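Local coordinates for glutathione S-transferase 5 (Caenorhabditis elegans, PDB 1ZL9), which conjugates reduced glutathione to a wide range of hydrophobic electrophiles and may help detoxify reactive oxygen species during bacterial infection, at residues Asp159-Gln164 with His185-Gln190. Sequence-based numbering, arbitrary orientation.
Sequences DLAIAQ and HAEKIQ
Ala163 presses its methyl into helix 180-191 as a knob. The hole is formed by His185, Ala186, Ile189 and Gln190. Here the packing is tight: Ala163 CB lies 3.6 Å from Ile189 CB, and the CA atoms of Ala163 and Ala186 come within 4.2 Å. The small side chains let the axes of 159-164 and 185-190 approach to 8.6 Å, with their N-to-C directions 122° apart. Ile189, one wall of the hole, also reaches past Ala163 to Asp159 and Leu160. Its CD1 meets Asp159 CB at 3.8 Å, and its CG2 reaches Leu160 CD2 at 4.0 Å, the two side chains crossing at about a right angle.

The His185 ring turns an edge to helix 157-171, while Ile189 CG1 lies over one face, offset toward the rim. His185 CG is anti to the backbone N (chi1 166°), which carries the ring across to the other helix. NE2 gives a weak hydrogen bond to Asp159 O (3.4 Å), a carbonyl that already accepts from Ala163 N. The other ring nitrogen, ND1, makes a weak hydrogen bond to Gly148 O. The Asp159 carboxylate is held by the backbone N-H groups of Leu150 and Thr156, which ties the loop before helix 157-171 to this corner.

Ala163, Ile189 and His185 are buried, but toward Gln190 the contact is more open to solvent. This residue is partly exposed. Its chain bends at chi2 and brings OE1 back to 3.6 Å from Gln164 CA. The contact thus joins two helices within the all-helical C-terminal domain of the glutathione S-transferase fold.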
# COMPACT_ATOMS: atom_id res chain seq x y z
N ASP A 159 -8.84 12.40 -0.42
CA ASP A 159 -9.04 13.80 -0.83
C ASP A 159 -7.94 14.70 -0.24
O ASP A 159 -7.41 15.58 -0.90
CB ASP A 159 -10.35 14.32 -0.36
CG ASP A 159 -11.54 13.71 -1.08
OD1 ASP A 159 -11.60 13.73 -2.36
OD2 ASP A 159 -12.48 13.28 -0.39
N LEU A 160 -7.66 14.51 1.05
CA LEU A 160 -6.65 15.32 1.72
C LEU A 160 -5.29 15.13 1.08
O LEU A 160 -4.58 16.12 0.84
CB LEU A 160 -6.56 15.00 3.24
CG LEU A 160 -7.82 15.37 4.01
CD1 LEU A 160 -7.82 14.80 5.40
CD2 LEU A 160 -8.09 16.83 4.18
N ALA A 161 -4.93 13.88 0.85
CA ALA A 161 -3.61 13.56 0.29
C ALA A 161 -3.48 14.10 -1.15
O ALA A 161 -2.47 14.75 -1.50
CB ALA A 161 -3.26 12.05 0.37
N ILE A 162 -4.51 13.89 -1.95
CA ILE A 162 -4.41 14.29 -3.34
C ILE A 162 -4.46 15.82 -3.46
O ILE A 162 -3.73 16.41 -4.23
CB ILE A 162 -5.55 13.62 -4.17
CG1 ILE A 162 -5.35 12.07 -4.27
CG2 ILE A 162 -5.68 14.23 -5.50
CD1 ILE A 162 -4.01 11.63 -4.84
N ALA A 163 -5.36 16.47 -2.73
CA ALA A 163 -5.38 17.93 -2.72
C ALA A 163 -4.08 18.55 -2.30
O ALA A 163 -3.64 19.52 -2.88
CB ALA A 163 -6.50 18.49 -1.85
N GLN A 164 -3.41 17.95 -1.33
CA GLN A 164 -2.14 18.51 -0.87
C GLN A 164 -1.02 18.32 -1.94
O GLN A 164 -0.21 19.21 -2.19
CB GLN A 164 -1.72 17.83 0.43
CG GLN A 164 -0.44 18.46 1.04
CD GLN A 164 -0.51 19.97 1.22
OE1 GLN A 164 0.21 20.75 0.54
NE2 GLN A 164 -1.38 20.40 2.09
N HIS A 185 -10.57 20.55 -7.37
CA HIS A 185 -10.60 19.66 -6.19
C HIS A 185 -9.68 20.15 -5.10
O HIS A 185 -10.12 20.24 -3.93
CB HIS A 185 -10.31 18.24 -6.58
CG HIS A 185 -9.99 17.32 -5.45
ND1 HIS A 185 -10.91 16.47 -4.88
CD2 HIS A 185 -8.81 17.06 -4.84
CE1 HIS A 185 -10.32 15.76 -3.92
NE2 HIS A 185 -9.04 16.10 -3.88
N ALA A 186 -8.47 20.56 -5.47
CA ALA A 186 -7.50 21.06 -4.49
C ALA A 186 -8.03 22.31 -3.79
O ALA A 186 -7.92 22.44 -2.59
CB ALA A 186 -6.18 21.39 -5.13
N GLU A 187 -8.57 23.23 -4.57
CA GLU A 187 -9.13 24.45 -4.00
C GLU A 187 -10.27 24.16 -3.06
O GLU A 187 -10.36 24.82 -2.00
CB GLU A 187 -9.58 25.42 -5.11
CG GLU A 187 -8.36 25.87 -5.90
CD GLU A 187 -8.71 26.56 -7.24
OE1 GLU A 187 -7.82 27.22 -7.80
OE2 GLU A 187 -9.86 26.42 -7.72
N LYS A 188 -11.19 23.24 -3.43
CA LYS A 188 -12.30 22.86 -2.57
C LYS A 188 -11.84 22.22 -1.20
O LYS A 188 -12.33 22.55 -0.11
CB LYS A 188 -13.18 21.81 -3.32
CG LYS A 188 -14.34 21.19 -2.52
CD LYS A 188 -15.05 20.08 -3.34
CE LYS A 188 -16.17 19.45 -2.60
NZ LYS A 188 -17.13 20.45 -2.01
N ILE A 189 -10.94 21.24 -1.28
CA ILE A 189 -10.54 20.51 -0.08
C ILE A 189 -9.71 21.45 0.83
O ILE A 189 -9.88 21.48 2.05
CB ILE A 189 -9.71 19.26 -0.48
CG1 ILE A 189 -10.50 18.28 -1.31
CG2 ILE A 189 -9.18 18.57 0.80
CD1 ILE A 189 -11.81 17.81 -0.75
N GLN A 190 -8.85 22.26 0.22
CA GLN A 190 -7.99 23.19 0.98
C GLN A 190 -8.67 24.43 1.60
O GLN A 190 -8.11 25.08 2.48
CB GLN A 190 -6.74 23.54 0.18
CG GLN A 190 -5.93 22.27 -0.22
CD GLN A 190 -4.50 22.23 0.24
OE1 GLN A 190 -4.01 21.18 0.75
NE2 GLN A 190 -3.77 23.28 -0.03